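Local coordinates for TudS (Uncultured bacterium, PDB 6Z96), which removes sulfur from thiouracil by a non-redox route at a [4Fe-4S] cluster, probably through a [4Fe-5S] intermediate, at residues Gln14-Asp19 with Ala41-Val46; Leu128-Arg131 with Gln135-Ser138; Ala74-Gly79 with Ser101-Ser106. All blocks are in the same frame, centred on the assembly; numbering follows the deposited sequence.

Contact 1. Residues Gln14-Asp19 with Ala41-Val46; sequences QPVRYD and AFCPEV. With SF4 (iron/sulfur cluster), chain C; H2S (hydrosulfuric acid), chain D; EDO (1,2-ethanediol), chain E.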
loop_
_atom_site.group_PDB
_atom_site.type_symbol
_atom_site.label_atom_id
_atom_site.label_comp_id
_atom_site.label_asym_id
_atom_site.label_seq_id
_atom_site.Cartn_x
_atom_site.Cartn_y
_atom_site.Cartn_z
ATOM N N GLN A 14 -3.854 11.019 4.783
ATOM C CA GLN A 14 -4.648 11.520 3.665
ATOM C C GLN A 14 -6.000 10.831 3.630
ATOM O O GLN A 14 -6.090 9.627 3.828
ATOM C CB GLN A 14 -3.896 11.365 2.368
ATOM C CG GLN A 14 -2.550 12.084 2.404
ATOM C CD GLN A 14 -1.962 12.218 1.037
ATOM O OE1 GLN A 14 -2.672 12.146 0.028
ATOM N NE2 GLN A 14 -0.668 12.476 0.962
ATOM N N PRO A 15 -7.080 11.582 3.350
ATOM C CA PRO A 15 -8.424 10.991 3.410
ATOM C C PRO A 15 -8.824 10.351 2.097
ATOM O O PRO A 15 -9.869 10.656 1.513
ATOM C CB PRO A 15 -9.321 12.198 3.750
ATOM C CG PRO A 15 -8.631 13.312 2.983
ATOM C CD PRO A 15 -7.136 13.050 3.148
ATOM N N VAL A 16 -8.021 9.379 1.693
ATOM C CA VAL A 16 -8.227 8.654 0.442
ATOM C C VAL A 16 -8.811 7.250 0.644
ATOM O O VAL A 16 -8.973 6.555 -0.360
ATOM C CB VAL A 16 -6.902 8.575 -0.341
ATOM C CG1 VAL A 16 -6.476 9.943 -0.869
ATOM C CG2 VAL A 16 -5.805 7.936 0.520
ATOM N N ARG A 17 -9.127 6.809 1.886
ATOM C CA ARG A 17 -9.685 5.479 2.112
ATOM C C ARG A 17 -11.026 5.349 1.419
ATOM O O ARG A 17 -11.658 6.375 1.095
ATOM C CB ARG A 17 -9.834 5.196 3.627
ATOM C CG ARG A 17 -8.491 4.892 4.305
ATOM C CD ARG A 17 -8.031 3.443 4.098
ATOM N NE ARG A 17 -8.853 2.506 4.877
ATOM C CZ ARG A 17 -8.654 1.196 4.937
ATOM N NH1 ARG A 17 -7.637 0.640 4.277
ATOM N NH2 ARG A 17 -9.441 0.430 5.687
ATOM N N TYR A 18 -11.503 4.105 1.244
ATOM C CA TYR A 18 -12.777 3.872 0.569
ATOM C C TYR A 18 -13.937 4.606 1.257
ATOM O O TYR A 18 -14.895 4.967 0.587
ATOM C CB TYR A 18 -13.076 2.361 0.464
ATOM C CG TYR A 18 -13.504 1.734 1.770
ATOM C CD1 TYR A 18 -12.581 1.475 2.773
ATOM C CD2 TYR A 18 -14.839 1.493 2.036
ATOM C CE1 TYR A 18 -12.978 0.950 4.002
ATOM C CE2 TYR A 18 -15.251 0.980 3.267
ATOM C CZ TYR A 18 -14.310 0.675 4.231
ATOM O OH TYR A 18 -14.698 0.127 5.434
ATOM N N ASP A 19 -13.859 4.778 2.583
ATOM C CA ASP A 19 -14.926 5.471 3.312
ATOM C C ASP A 19 -14.631 6.978 3.527
ATOM O O ASP A 19 -15.318 7.648 4.312
ATOM C CB ASP A 19 -15.204 4.754 4.632
ATOM C CG ASP A 19 -14.033 4.630 5.573
ATOM O OD1 ASP A 19 -12.934 5.144 5.238
ATOM O OD2 ASP A 19 -14.215 4.041 6.663
ATOM N N ALA A 41 4.085 9.627 -0.742
ATOM C CA ALA A 41 2.711 9.162 -0.576
ATOM C C ALA A 41 2.178 8.610 -1.867
ATOM O O ALA A 41 2.352 9.225 -2.907
ATOM C CB ALA A 41 1.846 10.346 -0.164
ATOM N N PHE A 42 1.443 7.491 -1.775
ATOM C CA PHE A 42 0.857 6.922 -2.986
ATOM C C PHE A 42 -0.367 6.147 -2.603
ATOM O O PHE A 42 -0.328 5.386 -1.644
ATOM C CB PHE A 42 1.875 5.990 -3.692
ATOM C CG PHE A 42 1.374 5.514 -5.038
ATOM C CD1 PHE A 42 0.794 4.262 -5.178
ATOM C CD2 PHE A 42 1.435 6.336 -6.144
ATOM C CE1 PHE A 42 0.275 3.845 -6.398
ATOM C CE2 PHE A 42 0.937 5.901 -7.382
ATOM C CZ PHE A 42 0.363 4.656 -7.488
ATOM N N CYS A 43 -1.457 6.310 -3.383
ATOM C CA CYS A 43 -2.656 5.494 -3.149
ATOM C C CYS A 43 -2.953 4.764 -4.454
ATOM O O CYS A 43 -3.414 5.385 -5.403
ATOM C CB CYS A 43 -3.868 6.339 -2.746
ATOM S SG CYS A 43 -5.393 5.371 -2.675
ATOM N N PRO A 44 -2.756 3.449 -4.505
ATOM C CA PRO A 44 -3.011 2.720 -5.756
ATOM C C PRO A 44 -4.441 2.836 -6.269
ATOM O O PRO A 44 -4.631 2.902 -7.480
ATOM C CB PRO A 44 -2.694 1.258 -5.381
ATOM C CG PRO A 44 -1.712 1.366 -4.203
ATOM C CD PRO A 44 -2.148 2.601 -3.454
ATOM N N GLU A 45 -5.441 2.847 -5.362
ATOM C CA GLU A 45 -6.821 2.883 -5.845
ATOM C C GLU A 45 -7.173 4.212 -6.477
ATOM O O GLU A 45 -7.820 4.237 -7.533
ATOM C CB GLU A 45 -7.799 2.459 -4.773
ATOM C CG GLU A 45 -7.625 0.974 -4.544
ATOM C CD GLU A 45 -8.254 0.429 -3.274
ATOM O OE1 GLU A 45 -9.265 1.020 -2.827
ATOM O OE2 GLU A 45 -7.774 -0.603 -2.744
ATOM N N VAL A 46 -6.734 5.311 -5.866
ATOM C CA VAL A 46 -6.992 6.628 -6.434
ATOM C C VAL A 46 -6.148 6.798 -7.710
ATOM O O VAL A 46 -6.654 7.276 -8.734
ATOM C CB VAL A 46 -6.711 7.730 -5.407
ATOM C CG1 VAL A 46 -6.714 9.103 -6.055
ATOM C CG2 VAL A 46 -7.737 7.670 -4.271
HETATM FE FE1 SF4 C . -6.619 1.972 0.383
HETATM FE FE2 SF4 C . -4.730 3.334 1.754
HETATM FE FE3 SF4 C . -5.121 3.881 -0.917
HETATM FE FE4 SF4 C . -3.923 1.539 -0.123
HETATM S S1 SF4 C . -3.125 3.702 0.114
HETATM S S2 SF4 C . -5.529 1.749 -1.723
HETATM S S3 SF4 C . -5.100 1.069 1.814
HETATM S S4 SF4 C . -6.594 4.243 0.832
HETATM S S H2S D . -8.937 1.767 0.782
HETATM C C1 EDO E . -12.208 -0.149 -2.522
HETATM O O1 EDO E . -11.124 -0.942 -2.062
HETATM C C2 EDO E . -12.352 -0.199 -3.996
HETATM O O2 EDO E . -13.591 0.339 -4.456
#
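V16 buries more surface in this contact than any other residue, packing against C43 and V46. Its CG2 lies 4.1 Å from C43 SG, and its CB rests on V46 CG2, so the branched side chain faces the cysteine and the first turn of helix 44-47. CG2 stands between the backbone N and the carbonyl carbon, with CG1 beside the N (chi1 -69°), and from there CG2 meets the cluster sulfide SF4 S4. C43 belongs to the turn from strand 39-42, an outermost strand of the four-stranded parallel sheet, into that helix. As N-cap residue it does two jobs with one atom: SG binds FE3 of the iron-sulfur cluster at 2.3 Å and accepts a nearly straight capping bond from V46 N, at 166°. The hydrogen bond would be expected to draw some charge off the thiolate. R17 is bent at chi2 and chi3 and runs along one side of the cluster, with the edge of its guanidinium turned to a sulfide, NH1 to SF4 S3 3.6 Å. The hydrosulfuric acid bound to FE1 at 2.4 Å sits among R17, Y18 and E45, with Y18 N 3.5 Å from its sulfur; an extra sulfur on FE1 is consistent with a [4Fe-5S] intermediate. E45 OE1 takes a hydrogen bond, 2.8 Å, from O1 of an ethanediol, probably from the crystallisation liquor, and forms a salt bridge with R54. The other end is looser: Q14, partly exposed, reaches out along an extended chain and lays NE2 3.5 Å from A41 CB, with no hydrogen bond between the segments.

Contact 2. Residues Leu128-Arg131 with Gln135-Ser138; sequences LLRR and QVFS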
loop_
_atom_site.group_PDB
_atom_site.type_symbol
_atom_site.label_atom_id
_atom_site.label_comp_id
_atom_site.label_asym_id
_atom_site.label_seq_id
_atom_site.Cartn_x
_atom_site.Cartn_y
_atom_site.Cartn_z
ATOM N N LEU A 128 2.627 -7.178 -6.668
ATOM C CA LEU A 128 3.414 -6.745 -7.816
ATOM C C LEU A 128 4.753 -6.201 -7.368
ATOM O O LEU A 128 5.791 -6.539 -7.951
ATOM C CB LEU A 128 2.638 -5.715 -8.656
ATOM C CG LEU A 128 3.375 -5.261 -9.909
ATOM C CD1 LEU A 128 3.520 -6.421 -10.884
ATOM C CD2 LEU A 128 2.629 -4.144 -10.597
ATOM N N LEU A 129 4.771 -5.392 -6.293
ATOM C CA LEU A 129 6.045 -4.841 -5.811
ATOM C C LEU A 129 6.979 -5.956 -5.349
ATOM O O LEU A 129 8.163 -5.931 -5.709
ATOM C CB LEU A 129 5.819 -3.847 -4.660
ATOM C CG LEU A 129 4.970 -2.617 -5.026
ATOM C CD1 LEU A 129 4.859 -1.677 -3.836
ATOM C CD2 LEU A 129 5.590 -1.847 -6.202
ATOM N N ARG A 130 6.448 -6.945 -4.611
ATOM C CA ARG A 130 7.294 -8.065 -4.138
ATOM C C ARG A 130 7.858 -8.872 -5.313
ATOM O O ARG A 130 9.011 -9.296 -5.263
ATOM C CB ARG A 130 6.512 -8.969 -3.178
ATOM C CG ARG A 130 6.380 -8.311 -1.809
ATOM C CD ARG A 130 5.620 -9.188 -0.829
ATOM N NE ARG A 130 5.765 -8.681 0.535
ATOM C CZ ARG A 130 4.937 -8.971 1.532
ATOM N NH1 ARG A 130 3.874 -9.743 1.320
ATOM N NH2 ARG A 130 5.141 -8.458 2.742
ATOM N N ARG A 131 7.058 -9.066 -6.367
ATOM C CA ARG A 131 7.458 -9.776 -7.595
ATOM C C ARG A 131 8.614 -9.066 -8.317
ATOM O O ARG A 131 9.367 -9.701 -9.075
ATOM C CB ARG A 131 6.219 -9.845 -8.486
ATOM C CG ARG A 131 6.340 -10.430 -9.830
ATOM C CD ARG A 131 4.928 -10.705 -10.369
ATOM N NE ARG A 131 5.016 -10.950 -11.804
ATOM C CZ ARG A 131 5.254 -12.141 -12.345
ATOM N NH1 ARG A 131 5.391 -13.213 -11.574
ATOM N NH2 ARG A 131 5.348 -12.269 -13.661
ATOM N N GLN A 135 10.770 -4.681 -1.123
ATOM C CA GLN A 135 10.332 -5.247 0.144
ATOM C C GLN A 135 9.156 -4.419 0.659
ATOM O O GLN A 135 9.248 -3.194 0.720
ATOM C CB GLN A 135 11.463 -5.203 1.170
ATOM C CG GLN A 135 12.635 -6.090 0.764
ATOM C CD GLN A 135 13.697 -6.021 1.830
ATOM O OE1 GLN A 135 14.816 -5.539 1.607
ATOM N NE2 GLN A 135 13.345 -6.471 3.018
ATOM N N VAL A 136 8.082 -5.094 1.041
ATOM C CA VAL A 136 6.884 -4.440 1.554
ATOM C C VAL A 136 6.706 -4.776 3.019
ATOM O O VAL A 136 6.683 -5.954 3.402
ATOM C CB VAL A 136 5.639 -4.881 0.741
ATOM C CG1 VAL A 136 4.369 -4.195 1.282
ATOM C CG2 VAL A 136 5.835 -4.564 -0.745
ATOM N N PHE A 137 6.490 -3.740 3.827
ATOM C CA PHE A 137 6.237 -3.832 5.257
ATOM C C PHE A 137 4.897 -3.192 5.565
ATOM O O PHE A 137 4.500 -2.250 4.868
ATOM C CB PHE A 137 7.307 -3.035 6.021
ATOM C CG PHE A 137 8.715 -3.573 5.860
ATOM C CD1 PHE A 137 9.263 -4.403 6.818
ATOM C CD2 PHE A 137 9.483 -3.241 4.752
ATOM C CE1 PHE A 137 10.560 -4.895 6.665
ATOM C CE2 PHE A 137 10.778 -3.733 4.608
ATOM C CZ PHE A 137 11.309 -4.525 5.581
ATOM N N SER A 138 4.209 -3.682 6.596
ATOM C CA SER A 138 2.961 -3.050 7.021
ATOM C C SER A 138 3.205 -2.062 8.164
ATOM O O SER A 138 4.319 -1.983 8.705
ATOM C CB SER A 138 1.960 -4.117 7.450
ATOM O OG SER A 138 2.279 -4.570 8.758
HETATM O O HOH W 1 8.459 -7.989 1.236
#
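The apolar part of this contact centres on V136, whose CG2 fits between two residues of the helix: L129 CB is 4.0 Å away and R130 CG 3.9 Å. With CG2 anti to the carbonyl carbon, V136 turns this methyl to the helix and sends CG1 toward S106. The aliphatic part of R130 crosses the valine at about a right angle, extended from CG to NE, which carries the guanidinium past the side chain to the strand backbone. Helix 124-131 here hands over to strand 135-137, an outermost strand of the parallel sheet that lies beside strand 94-96, so this is the last leg of a beta-alpha-beta crossover. The direct polar contact is R130 NH2 to V136 O, 3.0 Å with an N-H...O angle of 150°; the donor sits 34° out of the carbonyl plane. A water makes a second link, accepting from R130 NE and from V136 N, 2.9 Å each. On the far branch NH1 pairs with E122 and with S106 O. A leucine in place of R130 would probably cost E122 this salt bridge, and leave V136 O without the NH2 donor and the water without NE.

Contact 3. Residues Ala74-Gly79 with Ser101-Ser106; sequences AEFDRG and SPSCGS. With SF4 (iron/sulfur cluster), chain C.
S103 OG is held by two polar partners, a water that donates to it at 2.9 Å and E45 OE2, which shares a hydrogen bond with it. The same water donates to F76 O, also at 2.9 Å, and so ties the backbone of helix 73-90 to the loop that follows strand 94-96 of the parallel sheet and supplies C104 to the cluster. OG is anti to the carbonyl carbon of S103 (chi1 -71°), which aims it at the helix while CB remains on the cluster side. There the F76 ring packs against it: OG stands 3.2 Å from F76 CE2, oblique to the ring. P102 meets the ring differently. Its CG comes at the ring edge, near the plane, 3.6 Å from CE2, and S103 N also lies in that plane, so the edge of F76 fits against the bend of the loop. No direct hydrogen bond joins the two segments; the ring, the proline and the water do the joining. E45 and L50 also touch the phenylalanine, which places the buried ring between the loop and the region round helix 44-47. Beyond the ring, the loop folds on itself beside the cluster. C104 SG binds FE4 at 2.3 Å. G105 N donates to S101 O, a carbonyl so near the glycine that a CB there would clash with it. S101 forms an ST turn and an ST motif at once: its OG, 3.5 Å from the cluster sulfide S3, accepts from S103 N at 148° and from C104 N over 2.9 Å, the latter almost straight at 177°.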
loop_
_atom_site.group_PDB
_atom_site.type_symbol
_atom_site.label_atom_id
_atom_site.label_comp_id
_atom_site.label_asym_id
_atom_site.label_seq_id
_atom_site.Cartn_x
_atom_site.Cartn_y
_atom_site.Cartn_z
ATOM N N ALA A 74 -9.418 -3.846 -13.227
ATOM C CA ALA A 74 -8.672 -2.964 -14.130
ATOM C C ALA A 74 -8.012 -1.787 -13.386
ATOM O O ALA A 74 -6.845 -1.457 -13.618
ATOM C CB ALA A 74 -9.583 -2.441 -15.233
ATOM N N GLU A 75 -8.764 -1.178 -12.472
ATOM C CA GLU A 75 -8.265 -0.032 -11.722
ATOM C C GLU A 75 -7.239 -0.462 -10.687
ATOM O O GLU A 75 -6.244 0.220 -10.488
ATOM C CB GLU A 75 -9.451 0.669 -11.044
ATOM C CG GLU A 75 -10.371 1.355 -12.058
ATOM C CD GLU A 75 -11.358 0.477 -12.818
ATOM O OE1 GLU A 75 -11.580 -0.686 -12.408
ATOM O OE2 GLU A 75 -11.895 0.945 -13.853
ATOM N N PHE A 76 -7.468 -1.607 -10.044
ATOM C CA PHE A 76 -6.504 -2.115 -9.058
ATOM C C PHE A 76 -5.173 -2.443 -9.742
ATOM O O PHE A 76 -4.116 -2.146 -9.194
ATOM C CB PHE A 76 -7.045 -3.373 -8.366
ATOM C CG PHE A 76 -7.875 -3.038 -7.158
ATOM C CD1 PHE A 76 -9.099 -2.410 -7.296
ATOM C CD2 PHE A 76 -7.413 -3.317 -5.883
ATOM C CE1 PHE A 76 -9.852 -2.071 -6.178
ATOM C CE2 PHE A 76 -8.173 -2.988 -4.767
ATOM C CZ PHE A 76 -9.385 -2.370 -4.923
ATOM N N ASP A 77 -5.233 -3.058 -10.937
ATOM C CA ASP A 77 -3.999 -3.432 -11.650
ATOM C C ASP A 77 -3.277 -2.196 -12.164
ATOM O O ASP A 77 -2.050 -2.130 -12.109
ATOM C CB ASP A 77 -4.323 -4.383 -12.809
ATOM C CG ASP A 77 -4.753 -5.783 -12.378
ATOM O OD1 ASP A 77 -4.591 -6.119 -11.180
ATOM O OD2 ASP A 77 -5.245 -6.554 -13.248
ATOM N N ARG A 78 -4.022 -1.174 -12.620
ATOM C CA ARG A 78 -3.408 0.083 -13.038
ATOM C C ARG A 78 -2.687 0.735 -11.871
ATOM O O ARG A 78 -1.554 1.189 -12.024
ATOM C CB ARG A 78 -4.482 1.029 -13.615
ATOM C CG ARG A 78 -3.899 2.435 -13.892
ATOM C CD ARG A 78 -4.908 3.374 -14.550
ATOM N NE ARG A 78 -4.791 3.257 -16.002
ATOM C CZ ARG A 78 -5.441 4.032 -16.870
ATOM N NH1 ARG A 78 -6.269 4.975 -16.440
ATOM N NH2 ARG A 78 -5.258 3.871 -18.173
ATOM N N GLY A 79 -3.348 0.804 -10.716
ATOM C CA GLY A 79 -2.729 1.427 -9.549
ATOM C C GLY A 79 -1.479 0.677 -9.095
ATOM O O GLY A 79 -0.475 1.298 -8.725
ATOM N N SER A 101 -5.670 -4.438 3.187
ATOM C CA SER A 101 -6.288 -3.863 1.990
ATOM C C SER A 101 -6.185 -4.791 0.760
ATOM O O SER A 101 -5.161 -5.446 0.552
ATOM C CB SER A 101 -5.608 -2.520 1.697
ATOM O OG SER A 101 -5.751 -2.076 0.354
ATOM N N PRO A 102 -7.192 -4.757 -0.129
ATOM C CA PRO A 102 -7.092 -5.530 -1.375
ATOM C C PRO A 102 -6.017 -4.984 -2.323
ATOM O O PRO A 102 -5.639 -5.699 -3.252
ATOM C CB PRO A 102 -8.497 -5.403 -1.992
ATOM C CG PRO A 102 -9.041 -4.107 -1.436
ATOM C CD PRO A 102 -8.468 -4.004 -0.025
ATOM N N SER A 103 -5.506 -3.750 -2.089
ATOM C CA SER A 103 -4.357 -3.203 -2.800
ATOM C C SER A 103 -3.091 -3.346 -1.972
ATOM O O SER A 103 -2.091 -3.850 -2.466
ATOM C CB SER A 103 -4.518 -1.704 -3.097
ATOM O OG SER A 103 -5.495 -1.459 -4.091
ATOM N N CYS A 104 -3.131 -2.854 -0.733
ATOM C CA CYS A 104 -1.957 -2.628 0.097
ATOM C C CYS A 104 -1.661 -3.700 1.129
ATOM O O CYS A 104 -0.574 -3.671 1.719
ATOM C CB CYS A 104 -2.090 -1.252 0.751
ATOM S SG CYS A 104 -2.097 0.104 -0.460
ATOM N N GLY A 105 -2.573 -4.639 1.350
ATOM C CA GLY A 105 -2.352 -5.685 2.357
ATOM C C GLY A 105 -1.081 -6.476 2.108
ATOM O O GLY A 105 -0.681 -6.633 0.948
ATOM N N SER A 106 -0.401 -6.912 3.173
ATOM C CA SER A 106 0.860 -7.632 2.966
ATOM C C SER A 106 0.947 -8.940 3.727
ATOM O O SER A 106 1.650 -9.836 3.280
ATOM C CB SER A 106 2.063 -6.744 3.247
ATOM O OG SER A 106 1.996 -6.193 4.554
HETATM FE FE1 SF4 C . -6.619 1.972 0.383
HETATM FE FE2 SF4 C . -4.730 3.334 1.754
HETATM FE FE3 SF4 C . -5.121 3.881 -0.917
HETATM FE FE4 SF4 C . -3.923 1.539 -0.123
HETATM S S1 SF4 C . -3.125 3.702 0.114
HETATM S S2 SF4 C . -5.529 1.749 -1.723
HETATM S S3 SF4 C . -5.100 1.069 1.814
HETATM S S4 SF4 C . -6.594 4.243 0.832
HETATM O O HOH W 2 -3.870 -2.348 -6.275
#

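Along the chain the three contacts come in series, none nested in or crossing another. Contact 1 closes first, over 21 residues that include helix 28-35, bringing the loop after strand 5-8 to the end of strand 39-42. Contact 3 follows, also over 21 residues, folding the loop after strand 94-96 back on the early part of helix 73-90. Contact 2 closes last and shortest, a three-residue turn from helix 124-131 into strand 135-137. Contacts 1 and 3 both touch the cluster and lean on each other, F42 against G79 and P44 against C104. Contact 2 packs on contact 3 where V136 and S138 meet S106, but does not touch contact 1.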